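DTDP-4-dehydrorhamnose reductase (Bacillus anthracis, PDB 3SC6) catalyses the NADPH-dependent reduction of dTDP-4-dehydrorhamnose to dTDP-L-rhamnose, the last step in making this activated sugar. Local coordinates at residues V109-R114 against A125-Y130. Sequence-based numbering, arbitrary orientation.
With NAP (NADP nicotinamide-adenine-dinucleotide phosphate), chain G; SO4 (sulfate ion), chain I.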
ATOM      1  N   VAL A 109       2.509  -0.887  11.223  1.00 57.74           N
ATOM      2  CA  VAL A 109       3.820  -1.007  11.840  1.00 57.28           C
ATOM      3  C   VAL A 109       3.786  -0.202  13.147  1.00 58.67           C
ATOM      4  O   VAL A 109       4.701  -0.289  13.959  1.00 58.77           O
ATOM      5  CB  VAL A 109       4.953  -0.501  10.916  1.00 56.05           C
ATOM      6  CG1 VAL A 109       5.026  -1.349   9.654  1.00 53.74           C
ATOM      7  CG2 VAL A 109       4.757   0.969  10.573  1.00 55.74           C
ATOM      8  N   PHE A 110       2.732   0.597  13.323  1.00 60.01           N
ATOM      9  CA  PHE A 110       2.552   1.408  14.524  1.00 61.84           C
ATOM     10  C   PHE A 110       1.329   0.899  15.282  1.00 64.58           C
ATOM     11  O   PHE A 110       0.557   0.091  14.759  1.00 64.21           O
ATOM     12  CB  PHE A 110       2.319   2.882  14.190  1.00 61.85           C
ATOM     13  CG  PHE A 110       3.445   3.537  13.459  1.00 58.68           C
ATOM     14  CD1 PHE A 110       4.530   4.037  14.149  1.00 57.93           C
ATOM     15  CD2 PHE A 110       3.389   3.716  12.091  1.00 58.43           C
ATOM     16  CE1 PHE A 110       5.566   4.663  13.486  1.00 57.74           C
ATOM     17  CE2 PHE A 110       4.418   4.346  11.421  1.00 58.41           C
ATOM     18  CZ  PHE A 110       5.510   4.820  12.123  1.00 57.55           C
ATOM     19  N   GLN A 111       1.151   1.384  16.511  1.00 67.74           N
ATOM     20  CA  GLN A 111       0.011   0.992  17.347  1.00 70.92           C
ATOM     21  C   GLN A 111      -1.275   1.665  16.877  1.00 72.94           C
ATOM     22  O   GLN A 111      -2.376   1.214  17.204  1.00 74.49           O
ATOM     23  CB  GLN A 111       0.270   1.333  18.817  1.00 72.18           C
ATOM     24  CG  GLN A 111       1.417   0.557  19.454  1.00 73.61           C
ATOM     25  CD  GLN A 111       1.155  -0.945  19.518  1.00 75.09           C
ATOM     26  OE1 GLN A 111       0.070  -1.415  19.185  1.00 76.83           O
ATOM     27  NE2 GLN A 111       2.147  -1.699  19.971  1.00 76.91           N
ATOM     28  N   GLY A 112      -1.125   2.747  16.115  1.00 73.75           N
ATOM     29  CA  GLY A 112      -2.259   3.496  15.586  1.00 75.29           C
ATOM     30  C   GLY A 112      -3.239   3.921  16.658  1.00 78.05           C
ATOM     31  O   GLY A 112      -4.450   3.772  16.499  1.00 79.65           O
ATOM     32  N   ASP A 113      -2.712   4.458  17.751  1.00 79.60           N
ATOM     33  CA  ASP A 113      -3.543   4.911  18.862  1.00 82.38           C
ATOM     34  C   ASP A 113      -3.506   6.435  19.047  1.00 83.49           C
ATOM     35  O   ASP A 113      -4.152   6.971  19.942  1.00 85.22           O
ATOM     36  CB  ASP A 113      -3.157   4.164  20.145  1.00 83.27           C
ATOM     37  CG  ASP A 113      -1.691   4.313  20.493  1.00 83.06           C
ATOM     38  OD1 ASP A 113      -0.971   5.031  19.768  1.00 82.69           O
ATOM     39  OD2 ASP A 113      -1.254   3.699  21.488  1.00 85.26           O
ATOM     40  N   ARG A 114      -2.759   7.126  18.191  1.00 82.92           N
ATOM     41  CA  ARG A 114      -2.657   8.577  18.262  1.00 84.33           C
ATOM     42  C   ARG A 114      -3.459   9.178  17.121  1.00 84.55           C
ATOM     43  O   ARG A 114      -3.291   8.776  15.971  1.00 83.06           O
ATOM     44  CB  ARG A 114      -1.206   9.037  18.168  1.00 83.65           C
ATOM     45  CG  ARG A 114      -0.316   8.539  19.291  1.00 85.67           C
ATOM     46  CD  ARG A 114       1.096   9.091  19.150  1.00 87.19           C
ATOM     47  NE  ARG A 114       1.972   8.652  20.234  1.00 89.85           N
ATOM     48  CZ  ARG A 114       3.248   9.010  20.363  1.00 91.13           C
ATOM     49  NH1 ARG A 114       3.810   9.826  19.476  1.00 91.15           N
ATOM     50  NH2 ARG A 114       3.966   8.558  21.387  1.00 91.72           N
ATOM     51  N   ALA A 125       6.020   0.102  16.255  1.00 56.51           N
ATOM     52  CA  ALA A 125       5.547  -0.848  17.250  1.00 57.14           C
ATOM     53  C   ALA A 125       4.381  -1.591  16.600  1.00 56.73           C
ATOM     54  O   ALA A 125       3.220  -1.298  16.883  1.00 57.42           O
ATOM     55  CB  ALA A 125       5.097  -0.131  18.504  1.00 58.25           C
ATOM     56  N   PRO A 126       4.697  -2.544  15.704  1.00 55.45           N
ATOM     57  CA  PRO A 126       3.709  -3.344  14.984  1.00 55.15           C
ATOM     58  C   PRO A 126       2.560  -3.784  15.870  1.00 56.02           C
ATOM     59  O   PRO A 126       2.786  -4.343  16.945  1.00 57.16           O
ATOM     60  CB  PRO A 126       4.519  -4.544  14.506  1.00 55.07           C
ATOM     61  CG  PRO A 126       5.888  -4.014  14.331  1.00 54.39           C
ATOM     62  CD  PRO A 126       6.074  -2.968  15.392  1.00 54.41           C
ATOM     63  N   ILE A 127       1.338  -3.549  15.404  1.00 55.60           N
ATOM     64  CA  ILE A 127       0.133  -3.903  16.151  1.00 56.47           C
ATOM     65  C   ILE A 127      -0.376  -5.336  15.899  1.00 56.28           C
ATOM     66  O   ILE A 127      -1.085  -5.896  16.737  1.00 57.45           O
ATOM     67  CB  ILE A 127      -0.996  -2.889  15.833  1.00 56.79           C
ATOM     68  CG1 ILE A 127      -2.203  -3.090  16.754  1.00 59.81           C
ATOM     69  CG2 ILE A 127      -1.387  -2.972  14.361  1.00 54.82           C
ATOM     70  CD1 ILE A 127      -3.313  -2.086  16.515  1.00 61.38           C
ATOM     71  N   ASN A 128      -0.016  -5.925  14.760  1.00 54.56           N
ATOM     72  CA  ASN A 128      -0.452  -7.286  14.420  1.00 54.61           C
ATOM     73  C   ASN A 128       0.595  -8.028  13.592  1.00 53.28           C
ATOM     74  O   ASN A 128       1.588  -7.437  13.187  1.00 52.68           O
ATOM     75  CB  ASN A 128      -1.795  -7.232  13.684  1.00 55.35           C
ATOM     76  CG  ASN A 128      -1.726  -6.450  12.382  1.00 53.73           C
ATOM     77  OD1 ASN A 128      -0.650  -6.213  11.838  1.00 54.16           O
ATOM     78  ND2 ASN A 128      -2.886  -6.080  11.859  1.00 54.47           N
ATOM     79  N   ILE A 129       0.372  -9.314  13.328  1.00 53.84           N
ATOM     80  CA  ILE A 129       1.335 -10.112  12.544  1.00 52.90           C
ATOM     81  C   ILE A 129       1.674  -9.486  11.197  1.00 51.44           C
ATOM     82  O   ILE A 129       2.837  -9.453  10.808  1.00 50.87           O
ATOM     83  CB  ILE A 129       0.877 -11.569  12.362  1.00 53.95           C
ATOM     84  CG1 ILE A 129       0.821 -12.272  13.716  1.00 55.66           C
ATOM     85  CG2 ILE A 129       1.860 -12.328  11.496  1.00 52.80           C
ATOM     86  CD1 ILE A 129       2.165 -12.336  14.422  1.00 55.35           C
ATOM     87  N   TYR A 130       0.668  -9.008  10.475  1.00 51.78           N
ATOM     88  CA  TYR A 130       0.911  -8.378   9.180  1.00 50.33           C
ATOM     89  C   TYR A 130       1.864  -7.208   9.333  1.00 49.75           C
ATOM     90  O   TYR A 130       2.863  -7.110   8.614  1.00 48.90           O
ATOM     91  CB  TYR A 130      -0.401  -7.912   8.556  1.00 50.65           C
ATOM     92  CG  TYR A 130      -0.246  -7.051   7.315  1.00 49.55           C
ATOM     93  CD1 TYR A 130      -0.048  -7.611   6.059  1.00 49.00           C
ATOM     94  CD2 TYR A 130      -0.361  -5.670   7.402  1.00 48.60           C
ATOM     95  CE1 TYR A 130       0.072  -6.807   4.930  1.00 48.98           C
ATOM     96  CE2 TYR A 130      -0.251  -4.868   6.292  1.00 48.58           C
ATOM     97  CZ  TYR A 130      -0.037  -5.432   5.060  1.00 48.99           C
ATOM     98  OH  TYR A 130       0.069  -4.606   3.964  1.00 46.57           O
TER
HETATM   99  PA  NAP G 285      -2.477  -7.405  -3.228  1.00 60.45           P
HETATM  100  O1A NAP G 285      -2.634  -8.598  -2.317  1.00 59.85           O
HETATM  101  O2A NAP G 285      -3.483  -7.186  -4.338  1.00 58.79           O
HETATM  102  O5B NAP G 285      -1.010  -7.434  -3.887  1.00 59.65           O
HETATM  103  C5B NAP G 285      -0.001  -8.342  -3.453  1.00 59.18           C
HETATM  104  C4B NAP G 285       0.382  -9.248  -4.618  1.00 58.22           C
HETATM  105  O4B NAP G 285       1.554 -10.007  -4.281  1.00 57.98           O
HETATM  106  C3B NAP G 285      -0.725 -10.244  -4.960  1.00 57.50           C
HETATM  107  O3B NAP G 285      -1.124 -10.140  -6.329  1.00 55.08           O
HETATM  108  C2B NAP G 285      -0.110 -11.599  -4.697  1.00 57.55           C
HETATM  109  O2B NAP G 285      -0.556 -12.583  -5.629  1.00 58.30           O
HETATM  110  C1B NAP G 285       1.383 -11.319  -4.816  1.00 56.91           C
HETATM  111  N9A NAP G 285       2.210 -12.378  -4.176  1.00 54.53           N
HETATM  112  C8A NAP G 285       1.859 -13.205  -3.173  1.00 52.90           C
HETATM  113  N7A NAP G 285       2.894 -14.037  -2.915  1.00 52.32           N
HETATM  114  C5A NAP G 285       3.886 -13.731  -3.772  1.00 51.54           C
HETATM  115  C6A NAP G 285       5.249 -14.262  -4.007  1.00 49.70           C
HETATM  116  N6A NAP G 285       5.733 -15.284  -3.259  1.00 48.31           N
HETATM  117  N1A NAP G 285       5.998 -13.695  -4.981  1.00 49.94           N
HETATM  118  C2A NAP G 285       5.510 -12.678  -5.719  1.00 52.23           C
HETATM  119  N3A NAP G 285       4.270 -12.184  -5.521  1.00 52.47           N
HETATM  120  C4A NAP G 285       3.449 -12.691  -4.565  1.00 52.90           C
HETATM  121  O3  NAP G 285      -2.402  -6.073  -2.317  1.00 61.63           O
HETATM  122  PN  NAP G 285      -1.873  -4.648  -2.877  1.00 61.32           P
HETATM  123  O1N NAP G 285      -2.636  -3.561  -2.156  1.00 62.92           O
HETATM  124  O2N NAP G 285      -1.808  -4.667  -4.384  1.00 59.73           O
HETATM  125  O5D NAP G 285      -0.358  -4.611  -2.348  1.00 65.90           O
HETATM  126  C5D NAP G 285       0.416  -3.415  -2.444  1.00 67.98           C
HETATM  127  C4D NAP G 285       1.291  -3.241  -1.203  1.00 68.93           C
HETATM  128  O4D NAP G 285       0.724  -2.251  -0.332  1.00 69.89           O
HETATM  129  C3D NAP G 285       1.436  -4.524  -0.389  1.00 68.88           C
HETATM  130  O3D NAP G 285       2.819  -4.831  -0.196  1.00 67.59           O
HETATM  131  C2D NAP G 285       0.767  -4.237   0.939  1.00 68.85           C
HETATM  132  O2D NAP G 285       1.505  -4.835   2.005  1.00 66.20           O
HETATM  133  C1D NAP G 285       0.748  -2.714   1.025  1.00 70.70           C
HETATM  134  N1N NAP G 285      -0.398  -2.180   1.777  1.00 73.35           N
HETATM  135  C2N NAP G 285      -1.652  -2.436   1.367  1.00 75.20           C
HETATM  136  C3N NAP G 285      -2.749  -1.933   2.067  1.00 76.06           C
HETATM  137  C7N NAP G 285      -4.141  -2.241   1.584  1.00 76.52           C
HETATM  138  O7N NAP G 285      -4.284  -2.989   0.627  1.00 76.95           O
HETATM  139  N7N NAP G 285      -5.195  -1.700   2.193  1.00 77.08           N
HETATM  140  C4N NAP G 285      -2.529  -1.153   3.199  1.00 75.71           C
HETATM  141  C5N NAP G 285      -1.227  -0.898   3.597  1.00 74.59           C
HETATM  142  C6N NAP G 285      -0.171  -1.424   2.862  1.00 74.04           C
HETATM  143  P2B NAP G 285      -1.609 -13.720  -5.184  1.00 58.86           P
HETATM  144  O1X NAP G 285      -1.999 -14.353  -6.498  1.00 60.87           O
HETATM  145  O2X NAP G 285      -0.828 -14.630  -4.266  1.00 60.63           O
HETATM  146  O3X NAP G 285      -2.717 -12.959  -4.499  1.00 57.85           O
HETATM  147  S   SO4 I 287       6.714  11.179  21.314  0.70100.91           S
HETATM  148  O1  SO4 I 287       7.820  11.994  21.812  0.70100.09           O
HETATM  149  O2  SO4 I 287       6.424  11.548  19.930  0.70100.38           O
HETATM  150  O3  SO4 I 287       7.079   9.764  21.381  0.70100.25           O
HETATM  151  O4  SO4 I 287       5.530  11.414  22.137  0.70100.73           O
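Val109 and Ala125 join the two loop runs by their backbones: Ala125 N donates to Val109 O over 2.7 Å, a weak bond because the N-H...O angle is just 127°. The same carbonyl also meets the ring of Pro126, whose CD lies 3.3 Å from Val109 O, while the tertiary amide nitrogen of Pro126 has no hydrogen to offer. Apolar and mixed contacts carry the rest. Ile127 turns its CB toward 109-114 and sets CB 3.5 Å from Phe110 O; with CG1 anti to the backbone N (chi1 -171°) and the chain extended beyond it, CD1 reaches Gln111 O at 3.5 Å. Gln111 folds back at chi2 (-64°), bringing its amide alongside the Ala125 methyl and carbonyl and the Ile127 side chain: NE2 stands 3.6 Å from Ala125 CB, and OE1 lies 3.7 Å from Ile127 CG1. NE2 is near Ala125 O too, but at an angle too poor for a hydrogen bond. Outside the two segments, the Phe110 ring stacks with Tyr118.

Asn128 N-caps helix 129-144 through OD1 to Gly131 N. Ligand contacts lie at the ends. Arg114 NH1 donates to O2 (3.2 Å) of a sulfate probably picked up from the crystallisation medium, and NH2 makes a weaker bond to O3 in the guanidinium plane. In the first turn of helix 129-144, Tyr130 OH hydrogen-bonds the ribose hydroxyl O2D of NADP; Lys134 NZ also hydrogen-bonds the cofactor, the Tyr-Lys pairing of the YxxxK motif in short-chain dehydrogenases. With one weak hydrogen bond across it, the junction relies mainly on van der Waals packing and leads into the helix that presents Tyr130 to the cofactor.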